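Local coordinates for protein chitooligosaccharide oxidase (Gibberella zeae, PDB 6Y0R) that oxidises the C1 hydroxyl of chitooligosaccharides to the corresponding lactones, using a bicovalently bound FAD and reducing molecular oxygen to hydrogen peroxide, at residues Ala172-Leu177 and Met261-Thr266; Phe227-Lys232 and Val310-Leu315; Tyr252-Phe257 and Gln294-Lys299; Gly284-Leu289 and Val305-Val310; Phe236-Asn241 and Tyr276-Ala281. All blocks are in the same frame, centred on the assembly; numbering follows the deposited sequence.

Contact 1 (Ala172-Leu177 and Met261-Thr266); sequences ARKHGL and MPAEIT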
# COMPACT_ATOMS: atom_id res chain seq x y z
N ALA A 172 -12.51 2.64 -0.36
CA ALA A 172 -11.86 3.28 0.80
C ALA A 172 -12.77 4.34 1.43
O ALA A 172 -12.79 4.47 2.66
CB ALA A 172 -10.54 3.89 0.36
N ARG A 173 -13.43 5.16 0.64
CA ARG A 173 -14.15 6.31 1.23
C ARG A 173 -15.36 5.77 1.98
O ARG A 173 -15.80 6.45 2.91
CB ARG A 173 -14.53 7.35 0.20
CG ARG A 173 -13.30 8.01 -0.41
CD ARG A 173 -13.61 9.17 -1.33
NE ARG A 173 -14.11 10.35 -0.63
CZ ARG A 173 -15.37 10.71 -0.54
NH1 ARG A 173 -16.33 9.97 -1.05
NH2 ARG A 173 -15.66 11.84 0.09
N LYS A 174 -15.85 4.57 1.66
CA LYS A 174 -16.99 4.01 2.45
C LYS A 174 -16.50 3.21 3.65
O LYS A 174 -17.13 3.30 4.73
CB LYS A 174 -17.87 3.14 1.56
CG LYS A 174 -19.09 2.57 2.25
CD LYS A 174 -20.12 3.64 2.60
CE LYS A 174 -21.27 3.04 3.37
NZ LYS A 174 -22.35 4.03 3.50
N HIS A 175 -15.44 2.43 3.51
CA HIS A 175 -15.07 1.41 4.52
C HIS A 175 -13.69 1.67 5.13
O HIS A 175 -13.36 1.01 6.11
CB HIS A 175 -15.17 -0.00 3.94
CG HIS A 175 -16.57 -0.42 3.65
ND1 HIS A 175 -17.50 -0.63 4.65
CD2 HIS A 175 -17.20 -0.63 2.47
CE1 HIS A 175 -18.67 -0.98 4.07
NE2 HIS A 175 -18.52 -0.95 2.74
N GLY A 176 -12.95 2.64 4.62
CA GLY A 176 -11.65 3.03 5.17
C GLY A 176 -10.50 2.35 4.48
O GLY A 176 -10.70 1.60 3.50
N LEU A 177 -9.32 2.51 5.08
CA LEU A 177 -8.13 1.75 4.68
C LEU A 177 -8.29 0.33 5.19
O LEU A 177 -9.13 0.07 6.08
CB LEU A 177 -6.87 2.37 5.29
CG LEU A 177 -6.64 3.84 4.96
CD1 LEU A 177 -5.57 4.45 5.87
CD2 LEU A 177 -6.30 4.01 3.50
N MET A 261 -18.68 14.74 -1.90
CA MET A 261 -19.39 13.62 -2.56
C MET A 261 -19.66 12.53 -1.52
O MET A 261 -18.93 12.30 -0.55
CB MET A 261 -18.61 13.08 -3.75
CG MET A 261 -17.42 12.24 -3.35
SD MET A 261 -16.43 11.96 -4.89
CE MET A 261 -15.03 11.06 -4.23
N PRO A 262 -20.73 11.73 -1.72
CA PRO A 262 -21.06 10.67 -0.78
C PRO A 262 -19.96 9.62 -0.65
O PRO A 262 -19.17 9.42 -1.60
CB PRO A 262 -22.33 10.01 -1.35
CG PRO A 262 -22.90 11.08 -2.28
CD PRO A 262 -21.70 11.83 -2.82
N ALA A 263 -19.97 8.94 0.49
CA ALA A 263 -18.99 7.89 0.87
C ALA A 263 -19.01 6.75 -0.17
O ALA A 263 -17.99 6.07 -0.29
CB ALA A 263 -19.30 7.37 2.26
N GLU A 264 -20.15 6.49 -0.81
CA GLU A 264 -20.28 5.39 -1.80
C GLU A 264 -19.37 5.59 -3.02
O GLU A 264 -19.26 4.60 -3.79
CB GLU A 264 -21.74 5.31 -2.27
CG GLU A 264 -22.63 4.68 -1.23
CD GLU A 264 -22.97 5.54 -0.02
OE1 GLU A 264 -22.91 6.79 -0.12
OE2 GLU A 264 -23.27 4.94 1.04
N ILE A 265 -18.79 6.79 -3.25
CA ILE A 265 -17.89 7.01 -4.40
C ILE A 265 -16.43 7.02 -3.91
O ILE A 265 -16.15 7.73 -2.99
CB ILE A 265 -18.17 8.31 -5.15
CG1 ILE A 265 -19.61 8.44 -5.65
CG2 ILE A 265 -17.17 8.47 -6.26
CD1 ILE A 265 -19.90 9.76 -6.20
N THR A 266 -15.56 6.24 -4.54
CA THR A 266 -14.10 6.38 -4.44
C THR A 266 -13.60 6.56 -5.87
O THR A 266 -14.03 5.79 -6.73
CB THR A 266 -13.45 5.23 -3.68
OG1 THR A 266 -13.95 5.11 -2.34
CG2 THR A 266 -11.94 5.40 -3.63
O HOH W 1 -17.55 13.87 1.21
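The short helix 172-175 of the FAD-binding domain meets the type I turn P262-I265 that leads into strand 265-272, and R173 reaches from that helix into the turn. Its NH1 is shared between two carbonyl oxygens at the guanidinium edge: P262 O at 2.9 Å and I265 O at 3.0 Å. The I265 bond runs in the carbonyl plane, whereas NH1 stands above the plane of the P262 carbonyl, whose other face takes the turn's own bond from I265 N. R173 NH2 makes a weak bond to M261 O, 3.4 Å away, reinforced by a water that accepts from NH2 and donates to M261 O. M261 CE lies over one face of the guanidinium, toward its rim, a place suited to a flexible, unbranched thioether. A bend at chi3 (70°) turns the arginine end toward the turn. R173 NE donates to G380 O, and R173 N to T266 OG1 (3.0 Å). K174 NZ forms a salt bridge with E264 OE2 (2.8 Å), on the syn side but tilted out of the carboxylate plane. Arginine suits this place because its planar N-H groups can satisfy several turn carbonyls at once; these would probably stabilise its charge and fix the guanidinium's rotation.

Contact 2 (Phe227-Lys232 and Val310-Leu315); sequences FAAPEK and VDWMGL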
# COMPACT_ATOMS: atom_id res chain seq x y z
N PHE A 227 -17.09 -6.61 5.99
CA PHE A 227 -18.39 -6.03 5.61
C PHE A 227 -19.02 -6.94 4.55
O PHE A 227 -18.34 -7.81 3.96
CB PHE A 227 -18.31 -4.57 5.15
CG PHE A 227 -17.33 -4.31 4.05
CD1 PHE A 227 -17.69 -4.43 2.71
CD2 PHE A 227 -16.04 -3.91 4.36
CE1 PHE A 227 -16.77 -4.17 1.70
CE2 PHE A 227 -15.12 -3.68 3.35
CZ PHE A 227 -15.48 -3.80 2.03
N ALA A 228 -20.33 -6.83 4.40
CA ALA A 228 -21.04 -7.59 3.35
C ALA A 228 -20.50 -7.14 1.97
O ALA A 228 -20.52 -5.94 1.69
CB ALA A 228 -22.52 -7.35 3.49
N ALA A 229 -20.09 -8.07 1.14
CA ALA A 229 -19.58 -7.82 -0.23
C ALA A 229 -20.74 -7.32 -1.06
O ALA A 229 -21.78 -8.00 -1.14
CB ALA A 229 -18.97 -9.07 -0.78
N PRO A 230 -20.63 -6.13 -1.68
CA PRO A 230 -21.73 -5.58 -2.45
C PRO A 230 -22.21 -6.52 -3.56
O PRO A 230 -21.40 -7.09 -4.31
CB PRO A 230 -21.17 -4.31 -3.08
CG PRO A 230 -19.99 -3.92 -2.19
CD PRO A 230 -19.50 -5.19 -1.55
N GLU A 231 -23.53 -6.66 -3.64
CA GLU A 231 -24.20 -7.35 -4.77
C GLU A 231 -24.11 -6.48 -6.04
O GLU A 231 -24.00 -7.00 -7.13
CB GLU A 231 -25.65 -7.63 -4.37
CG GLU A 231 -26.49 -8.23 -5.47
CD GLU A 231 -26.11 -9.62 -5.95
OE1 GLU A 231 -25.30 -10.30 -5.27
OE2 GLU A 231 -26.61 -10.02 -7.02
N LYS A 232 -24.21 -5.17 -5.87
CA LYS A 232 -24.22 -4.19 -6.96
C LYS A 232 -23.18 -3.12 -6.64
O LYS A 232 -23.37 -2.34 -5.68
CB LYS A 232 -25.61 -3.60 -7.15
CG LYS A 232 -26.66 -4.58 -7.69
CD LYS A 232 -28.03 -3.99 -7.76
CE LYS A 232 -29.08 -4.96 -8.29
NZ LYS A 232 -29.42 -6.04 -7.32
N VAL A 310 -21.52 -4.50 -11.50
CA VAL A 310 -21.08 -5.89 -11.25
C VAL A 310 -21.28 -6.18 -9.77
O VAL A 310 -21.83 -5.34 -9.05
CB VAL A 310 -19.62 -6.07 -11.71
CG1 VAL A 310 -19.49 -5.94 -13.21
CG2 VAL A 310 -18.69 -5.08 -11.03
N ASP A 311 -20.89 -7.36 -9.32
CA ASP A 311 -20.82 -7.69 -7.88
C ASP A 311 -19.37 -7.51 -7.44
O ASP A 311 -18.48 -7.22 -8.27
CB ASP A 311 -21.43 -9.06 -7.58
CG ASP A 311 -20.69 -10.23 -8.18
OD1 ASP A 311 -19.44 -10.15 -8.32
OD2 ASP A 311 -21.39 -11.22 -8.50
N TRP A 312 -19.15 -7.62 -6.16
CA TRP A 312 -17.82 -7.37 -5.57
C TRP A 312 -16.73 -8.19 -6.27
O TRP A 312 -15.66 -7.68 -6.63
CB TRP A 312 -17.90 -7.67 -4.08
CG TRP A 312 -16.57 -7.53 -3.42
CD1 TRP A 312 -15.75 -8.50 -2.93
CD2 TRP A 312 -15.87 -6.29 -3.25
NE1 TRP A 312 -14.60 -7.95 -2.46
CE2 TRP A 312 -14.65 -6.59 -2.61
CE3 TRP A 312 -16.17 -4.97 -3.60
CZ2 TRP A 312 -13.73 -5.61 -2.26
CZ3 TRP A 312 -15.27 -4.00 -3.22
CH2 TRP A 312 -14.08 -4.32 -2.58
N MET A 313 -16.94 -9.50 -6.46
CA MET A 313 -15.89 -10.35 -7.05
C MET A 313 -15.68 -9.93 -8.51
O MET A 313 -14.53 -9.97 -8.97
CB MET A 313 -16.26 -11.82 -6.92
CG MET A 313 -15.15 -12.74 -7.14
SD MET A 313 -13.90 -12.66 -5.82
CE MET A 313 -12.49 -12.32 -6.88
N GLY A 314 -16.73 -9.52 -9.21
CA GLY A 314 -16.66 -8.92 -10.57
C GLY A 314 -15.82 -7.64 -10.61
O GLY A 314 -15.04 -7.45 -11.57
N LEU A 315 -15.97 -6.82 -9.59
CA LEU A 315 -15.21 -5.55 -9.46
C LEU A 315 -13.74 -5.91 -9.23
O LEU A 315 -12.88 -5.32 -9.91
CB LEU A 315 -15.86 -4.76 -8.31
CG LEU A 315 -15.47 -3.30 -8.11
CD1 LEU A 315 -14.07 -3.18 -7.61
CD2 LEU A 315 -15.76 -2.44 -9.30
O HOH W 2 -23.80 -12.26 -6.49
O HOH W 3 -24.65 -10.31 -8.82
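W312 and P230 lie side by side, their side chains pointing the same way, with A229 packed beside them. The methyl CB of A229 comes to 3.7 Å from W312 CB, and both neighbours approach the indole obliquely, A229 CB near CG and P230 CD near CE3. The ring is directed here because CG stands anti to the backbone N (chi1 176°), and small or rigid residues suit the strip of chain it rests against. Beside this apolar patch W312 N donates to P230 O at 3.0 Å. D311 is the N-cap of helix 312-320: its OD1 accepts from G314 N at 2.9 Å, a role that the short carboxylate of aspartate fills well. Its CA also makes a CA-H...O contact with E231 O (3.3 Å). W142 of helix 134-145 packs against A229 and D311. D311 OD2 lies 5.2 Å from E231 OE1, with two waters between the acids, bound to E231 and weakly to D311 OD2; these waters, K146 in its salt bridge with E231, and the helix N-terminus would probably ease the unfavourable like charges.

Contact 3 (Tyr252-Phe257 and Gln294-Lys299); sequences YDFQEF and QPLVQK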
# COMPACT_ATOMS: atom_id res chain seq x y z
N TYR A 252 -9.26 21.10 -10.34
CA TYR A 252 -9.81 21.81 -9.18
C TYR A 252 -11.27 21.41 -8.98
O TYR A 252 -11.68 21.13 -7.87
CB TYR A 252 -9.66 23.32 -9.35
CG TYR A 252 -10.12 24.09 -8.14
CD1 TYR A 252 -9.31 24.22 -7.03
CD2 TYR A 252 -11.36 24.71 -8.10
CE1 TYR A 252 -9.72 24.94 -5.92
CE2 TYR A 252 -11.81 25.39 -6.99
CZ TYR A 252 -10.96 25.56 -5.92
OH TYR A 252 -11.37 26.24 -4.81
N ASP A 253 -12.04 21.32 -10.06
CA ASP A 253 -13.47 20.95 -9.98
C ASP A 253 -13.60 19.50 -9.51
O ASP A 253 -14.47 19.21 -8.69
CB ASP A 253 -14.17 21.11 -11.30
CG ASP A 253 -14.39 22.57 -11.70
OD1 ASP A 253 -14.31 23.46 -10.79
OD2 ASP A 253 -14.60 22.78 -12.91
N PHE A 254 -12.70 18.64 -9.97
CA PHE A 254 -12.65 17.24 -9.49
C PHE A 254 -12.45 17.22 -7.98
O PHE A 254 -13.16 16.55 -7.22
CB PHE A 254 -11.51 16.52 -10.23
CG PHE A 254 -11.33 15.05 -9.91
CD1 PHE A 254 -12.22 14.10 -10.36
CD2 PHE A 254 -10.24 14.64 -9.17
CE1 PHE A 254 -12.01 12.76 -10.07
CE2 PHE A 254 -10.03 13.29 -8.89
CZ PHE A 254 -10.94 12.35 -9.33
N GLN A 255 -11.41 17.91 -7.50
CA GLN A 255 -11.13 18.00 -6.06
C GLN A 255 -12.35 18.53 -5.28
O GLN A 255 -12.68 17.96 -4.23
CB GLN A 255 -9.92 18.90 -5.87
CG GLN A 255 -9.75 19.34 -4.43
CD GLN A 255 -8.67 20.37 -4.26
OE1 GLN A 255 -8.90 21.59 -4.32
NE2 GLN A 255 -7.46 19.89 -4.14
N GLU A 256 -12.93 19.64 -5.72
CA GLU A 256 -14.06 20.28 -4.98
C GLU A 256 -15.26 19.34 -4.94
O GLU A 256 -15.95 19.31 -3.90
CB GLU A 256 -14.44 21.61 -5.63
CG GLU A 256 -13.34 22.65 -5.48
CD GLU A 256 -12.88 22.86 -4.06
OE1 GLU A 256 -11.73 22.51 -3.73
OE2 GLU A 256 -13.67 23.37 -3.26
N PHE A 257 -15.54 18.62 -6.04
CA PHE A 257 -16.62 17.61 -6.06
C PHE A 257 -16.31 16.55 -5.00
O PHE A 257 -17.17 16.13 -4.24
CB PHE A 257 -16.79 17.01 -7.45
CG PHE A 257 -17.84 15.94 -7.54
CD1 PHE A 257 -19.17 16.27 -7.77
CD2 PHE A 257 -17.50 14.61 -7.42
CE1 PHE A 257 -20.13 15.28 -7.84
CE2 PHE A 257 -18.46 13.62 -7.51
CZ PHE A 257 -19.78 13.94 -7.74
N GLN A 294 -23.54 13.52 -12.14
CA GLN A 294 -24.02 14.54 -13.09
C GLN A 294 -23.45 15.92 -12.74
O GLN A 294 -23.05 16.62 -13.64
CB GLN A 294 -25.55 14.49 -13.19
CG GLN A 294 -26.09 15.10 -14.48
CD GLN A 294 -25.42 14.69 -15.77
OE1 GLN A 294 -25.08 13.53 -16.00
NE2 GLN A 294 -25.21 15.65 -16.65
N PRO A 295 -23.34 16.38 -11.47
CA PRO A 295 -22.71 17.68 -11.22
C PRO A 295 -21.26 17.80 -11.70
O PRO A 295 -20.83 18.87 -12.13
CB PRO A 295 -22.76 17.82 -9.69
CG PRO A 295 -23.90 16.92 -9.29
CD PRO A 295 -23.85 15.74 -10.24
N LEU A 296 -20.48 16.73 -11.57
CA LEU A 296 -19.09 16.75 -12.06
C LEU A 296 -19.07 16.77 -13.58
O LEU A 296 -18.32 17.55 -14.17
CB LEU A 296 -18.36 15.50 -11.56
CG LEU A 296 -16.89 15.48 -11.93
CD1 LEU A 296 -16.19 16.59 -11.22
CD2 LEU A 296 -16.31 14.10 -11.61
N VAL A 297 -19.90 15.96 -14.21
CA VAL A 297 -20.04 15.99 -15.70
C VAL A 297 -20.36 17.42 -16.13
O VAL A 297 -19.73 17.93 -17.09
CB VAL A 297 -21.11 14.97 -16.12
CG1 VAL A 297 -21.51 15.15 -17.56
CG2 VAL A 297 -20.67 13.56 -15.78
N GLN A 298 -21.29 18.09 -15.45
CA GLN A 298 -21.69 19.47 -15.80
C GLN A 298 -20.53 20.44 -15.55
O GLN A 298 -20.39 21.42 -16.29
CB GLN A 298 -22.97 19.87 -15.05
CG GLN A 298 -24.21 19.24 -15.66
CD GLN A 298 -25.38 20.20 -15.76
OE1 GLN A 298 -25.20 21.41 -15.81
NE2 GLN A 298 -26.59 19.67 -15.75
N LYS A 299 -19.68 20.22 -14.55
CA LYS A 299 -18.50 21.08 -14.35
C LYS A 299 -17.59 21.00 -15.59
O LYS A 299 -17.00 22.01 -15.98
CB LYS A 299 -17.74 20.69 -13.08
CG LYS A 299 -18.43 21.08 -11.77
CD LYS A 299 -18.49 22.58 -11.65
CE LYS A 299 -19.21 23.06 -10.41
NZ LYS A 299 -18.91 24.49 -10.18
O HOH W 4 -13.92 22.46 -15.48
O HOH W 5 -15.90 25.73 -10.80
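The ring of F257 receives L296 on one face and P295 at its edge. L296 CB sits over the ring centre, 4.0 Å from the centroid and 11° off the normal, a CH-pi contact, while P295 CB touches the edge at CE1, 4.1 Å away. F254 meets the same leucine differently: L296 CD2 lies at the edge of its ring, 4.3 Å from F254 CD1. The branching of L296 lets one residue serve both aromatics, CD1 packing at 3.8 Å against F257 CB. A trans first torsion (chi1 -176°) carries both methyls of the leucine toward the facing helix. Nearer the solvent, D253 and K299 cross at about a right angle. D253 OD1 and K299 NZ are 4.8 Å apart and are joined by a water, its bond to NZ weak; a second water donates to D253 OD2 and K299 O. D253 OD1 also accepts from Q249, and the long aliphatic part of K299 packs on the aspartate. Helices 247-260 and 286-300 run nearly antiparallel here, their axes 10.0 Å apart at an angle of 161°. Beneath them, F254 reaches strands 265-272 and 371-378, placing the helix pair against the seven-stranded antiparallel sheet.

Contact 4 (Gly284-Leu289 and Val305-Val310); sequences GDEASL and VTATTV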
# COMPACT_ATOMS: atom_id res chain seq x y z
N GLY A 284 -23.49 0.79 -5.40
CA GLY A 284 -24.85 1.02 -5.90
C GLY A 284 -24.91 0.76 -7.39
O GLY A 284 -23.91 0.29 -7.98
N ASP A 285 -26.07 1.02 -8.00
CA ASP A 285 -26.27 0.67 -9.42
C ASP A 285 -25.93 1.81 -10.38
O ASP A 285 -25.60 2.94 -9.98
CB ASP A 285 -27.70 0.16 -9.65
CG ASP A 285 -28.80 1.16 -9.45
OD1 ASP A 285 -28.56 2.37 -9.55
OD2 ASP A 285 -29.94 0.70 -9.27
N GLU A 286 -25.98 1.49 -11.66
CA GLU A 286 -25.50 2.42 -12.70
C GLU A 286 -26.34 3.69 -12.70
O GLU A 286 -25.78 4.81 -12.81
CB GLU A 286 -25.49 1.74 -14.06
CG GLU A 286 -24.99 2.67 -15.13
CD GLU A 286 -24.67 2.02 -16.46
OE1 GLU A 286 -24.77 0.78 -16.56
OE2 GLU A 286 -24.27 2.75 -17.39
N ALA A 287 -27.67 3.56 -12.65
CA ALA A 287 -28.54 4.75 -12.72
C ALA A 287 -28.19 5.72 -11.59
O ALA A 287 -28.11 6.94 -11.85
CB ALA A 287 -30.00 4.32 -12.69
N SER A 288 -27.97 5.20 -10.38
CA SER A 288 -27.65 5.99 -9.16
C SER A 288 -26.27 6.64 -9.35
O SER A 288 -26.13 7.82 -8.97
CB SER A 288 -27.68 5.13 -7.92
OG SER A 288 -29.00 4.69 -7.63
N LEU A 289 -25.32 5.90 -9.91
CA LEU A 289 -23.95 6.45 -10.18
C LEU A 289 -24.07 7.62 -11.16
O LEU A 289 -23.45 8.70 -10.93
CB LEU A 289 -23.06 5.33 -10.71
CG LEU A 289 -21.62 5.70 -11.06
CD1 LEU A 289 -21.49 6.14 -12.49
CD2 LEU A 289 -21.05 6.73 -10.09
N VAL A 305 -19.77 9.52 -19.34
CA VAL A 305 -19.44 8.51 -18.31
C VAL A 305 -19.69 7.14 -18.94
O VAL A 305 -20.81 6.93 -19.44
CB VAL A 305 -20.31 8.71 -17.08
CG1 VAL A 305 -20.13 7.62 -16.04
CG2 VAL A 305 -20.05 10.09 -16.47
N THR A 306 -18.72 6.25 -18.86
CA THR A 306 -18.92 4.81 -19.12
C THR A 306 -19.00 4.12 -17.76
O THR A 306 -18.29 4.51 -16.84
CB THR A 306 -17.86 4.20 -20.02
OG1 THR A 306 -16.59 4.27 -19.37
CG2 THR A 306 -17.78 4.88 -21.38
N ALA A 307 -19.87 3.13 -17.61
CA ALA A 307 -20.11 2.52 -16.28
C ALA A 307 -20.74 1.15 -16.44
O ALA A 307 -21.58 0.91 -17.39
CB ALA A 307 -20.98 3.40 -15.44
N THR A 308 -20.38 0.27 -15.54
CA THR A 308 -20.89 -1.11 -15.54
C THR A 308 -21.14 -1.53 -14.10
O THR A 308 -20.22 -1.40 -13.28
CB THR A 308 -19.94 -2.08 -16.23
OG1 THR A 308 -19.67 -1.65 -17.56
CG2 THR A 308 -20.52 -3.47 -16.24
N THR A 309 -22.33 -2.06 -13.83
CA THR A 309 -22.63 -2.62 -12.51
C THR A 309 -22.26 -4.10 -12.50
O THR A 309 -22.79 -4.88 -13.37
CB THR A 309 -24.08 -2.39 -12.12
OG1 THR A 309 -24.36 -1.00 -12.22
CG2 THR A 309 -24.39 -2.85 -10.71
N VAL A 310 -21.52 -4.50 -11.50
CA VAL A 310 -21.08 -5.89 -11.25
C VAL A 310 -21.28 -6.18 -9.77
O VAL A 310 -21.83 -5.34 -9.05
CB VAL A 310 -19.62 -6.07 -11.71
CG1 VAL A 310 -19.49 -5.94 -13.21
CG2 VAL A 310 -18.69 -5.08 -11.03
O HOH W 6 -24.58 -1.77 -15.52
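The chain at D285 enters helix 286-300 beside strand 305-310, the CA atoms of D285 and T309 lying 5.8 Å apart, after G284, whose backbone angles (phi 142°) would jam a CB against the preceding carbonyl O. E286 and L289, one helical turn apart, face the strand. The extended chain of E286 (chi1 -179°) carries its carboxylate over A307, where A307 O is close but not bonded, both being acceptors. R290 serves the carboxylate instead through a salt bridge to OE2 and also donates to V305 O, while a water accepts from the N-H of T309 and donates to E286 OE1. L289 supplies the apolar part: its CD1 touches V305 CG1 and A307 CB, each at 4.1 Å, and the small alanine lets the helix come close to the strand. T309 OG1 lies 3.5 Å from E286 CB and is hydrogen-bonded to T234 in strand 233-239. D285 OD1 accepts from S288 N at 3.0 Å and from S288 OG, the latter above the carboxylate plane. This is an N-cap, the aspartate side chain accepting from the N3 amide, at the start of a helix connecting strand 275-283 to edge strand 305-310, which lies beyond strand 233-239 in the antiparallel sheet.

Contact 5 (Phe236-Asn241 and Tyr276-Ala281); sequences FDIGLN and YSVDGA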
# COMPACT_ATOMS: atom_id res chain seq x y z
N PHE A 236 -16.61 2.84 -13.09
CA PHE A 236 -16.89 3.89 -14.08
C PHE A 236 -15.59 4.56 -14.51
O PHE A 236 -14.57 4.48 -13.85
CB PHE A 236 -17.88 4.92 -13.55
CG PHE A 236 -17.44 5.71 -12.35
CD1 PHE A 236 -17.68 5.26 -11.06
CD2 PHE A 236 -16.75 6.92 -12.52
CE1 PHE A 236 -17.26 6.00 -9.97
CE2 PHE A 236 -16.34 7.65 -11.42
CZ PHE A 236 -16.59 7.18 -10.14
N ASP A 237 -15.68 5.18 -15.68
CA ASP A 237 -14.57 5.91 -16.31
C ASP A 237 -15.13 7.14 -17.01
O ASP A 237 -16.26 7.08 -17.54
CB ASP A 237 -13.81 5.00 -17.27
CG ASP A 237 -13.12 3.84 -16.56
OD1 ASP A 237 -11.99 4.07 -16.00
OD2 ASP A 237 -13.75 2.76 -16.46
N ILE A 238 -14.34 8.20 -17.00
CA ILE A 238 -14.65 9.44 -17.75
C ILE A 238 -13.41 9.80 -18.56
O ILE A 238 -12.38 10.17 -17.97
CB ILE A 238 -15.08 10.61 -16.85
CG1 ILE A 238 -16.11 10.20 -15.81
CG2 ILE A 238 -15.61 11.71 -17.73
CD1 ILE A 238 -16.50 11.29 -14.87
N GLY A 239 -13.55 9.70 -19.89
CA GLY A 239 -12.49 10.09 -20.82
C GLY A 239 -12.51 11.59 -20.96
O GLY A 239 -13.59 12.17 -21.00
N LEU A 240 -11.34 12.19 -20.97
CA LEU A 240 -11.20 13.66 -21.00
C LEU A 240 -10.29 14.05 -22.16
O LEU A 240 -9.40 13.28 -22.50
CB LEU A 240 -10.64 14.18 -19.67
CG LEU A 240 -11.54 14.01 -18.44
CD1 LEU A 240 -10.81 14.43 -17.18
CD2 LEU A 240 -12.83 14.79 -18.61
N ASN A 241 -10.50 15.26 -22.67
CA ASN A 241 -9.66 15.87 -23.72
C ASN A 241 -9.24 17.24 -23.19
O ASN A 241 -9.76 18.27 -23.65
CB ASN A 241 -10.44 15.89 -25.03
CG ASN A 241 -9.63 16.42 -26.19
OD1 ASN A 241 -8.41 16.29 -26.22
ND2 ASN A 241 -10.31 17.05 -27.13
N TYR A 276 -5.68 12.82 -19.64
CA TYR A 276 -6.33 12.78 -18.30
C TYR A 276 -7.53 11.83 -18.37
O TYR A 276 -8.24 11.86 -19.40
CB TYR A 276 -6.77 14.19 -17.90
CG TYR A 276 -5.67 15.20 -17.73
CD1 TYR A 276 -5.07 15.80 -18.83
CD2 TYR A 276 -5.26 15.61 -16.47
CE1 TYR A 276 -4.08 16.76 -18.68
CE2 TYR A 276 -4.24 16.55 -16.30
CZ TYR A 276 -3.66 17.14 -17.42
OH TYR A 276 -2.67 18.09 -17.29
N SER A 277 -7.84 11.07 -17.31
CA SER A 277 -9.02 10.19 -17.29
C SER A 277 -9.43 9.97 -15.84
O SER A 277 -8.55 9.82 -15.01
CB SER A 277 -8.75 8.86 -17.97
OG SER A 277 -9.94 8.10 -18.01
N VAL A 278 -10.73 9.93 -15.58
CA VAL A 278 -11.27 9.60 -14.25
C VAL A 278 -11.60 8.11 -14.21
O VAL A 278 -12.14 7.58 -15.20
CB VAL A 278 -12.50 10.46 -13.92
CG1 VAL A 278 -13.14 9.99 -12.64
CG2 VAL A 278 -12.14 11.93 -13.86
N ASP A 279 -11.26 7.43 -13.12
CA ASP A 279 -11.80 6.06 -12.90
C ASP A 279 -12.20 5.92 -11.44
O ASP A 279 -11.62 6.56 -10.57
CB ASP A 279 -10.87 4.94 -13.34
CG ASP A 279 -9.72 4.78 -12.42
OD1 ASP A 279 -8.73 5.53 -12.63
OD2 ASP A 279 -9.83 3.88 -11.51
N GLY A 280 -13.22 5.12 -11.18
CA GLY A 280 -13.66 4.96 -9.81
C GLY A 280 -14.65 3.83 -9.66
O GLY A 280 -14.94 3.12 -10.65
N ALA A 281 -15.17 3.69 -8.45
CA ALA A 281 -16.21 2.70 -8.14
C ALA A 281 -17.27 3.35 -7.27
O ALA A 281 -16.97 4.17 -6.43
CB ALA A 281 -15.66 1.49 -7.45
O HOH W 7 -10.42 5.79 -16.93
O HOH W 8 -7.00 14.51 -21.62
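With chi1 at 62°, F236 CG lies between its backbone N and carbonyl carbon, and the ring folds over G280 of the partner strand. G280 CA makes a CH-pi contact 3.9 Å from the ring centroid, 22° off the normal; lacking a side chain, glycine lets the phenyl lie flat on the backbone. Farther along, I238 and V278 lie side by side, CB to CB 3.9 Å, and V278 CG1 reaches F236 CE2. On this face F254 of helix 247-260 packs on V278, and L289 of helix 286-300 on F236. L240 CD1 extends the apolar row to Y276 CB. The other face is polar: a water lies among D237 OD1, S277 OG and V278 O, while D279 OD2 accepts from Q268. Between the strands, F236 N donates to G280 O at 3.0 Å, and G280 N returns a bond to F236 O. I238 and V278 repeat the pattern, each N 2.9 Å from the other's O. With D237-D279 and G239-S277 as the intervening non-hydrogen-bonded pairs, this is the regular ladder of an antiparallel sheet with one face under helices.

Contacts 1, 4 and 5 all reach the seven-stranded antiparallel sheet. T266 O of contact 1 lies 2.9 Å from A281 N of contact 5, a probable hydrogen bond, and T306 N of contact 4 lies 2.9 Å from D237 O of contact 5, likewise probable. Contact 3 packs helices on this sheet: F254 CE1 is 3.9 Å from V278 CG2. Contact 2 shares V310 with contact 4 and meets contact 1 through the stacked rings of F227 and H175. Contact 1 ties the FAD-binding part to the turn entering the sheet; contact 2 ties the end of strand 218-228 to the helix after edge strand 305-310. The side chains of A172, D279 and W312 are about 8, 10 and 11 Å from the FAD.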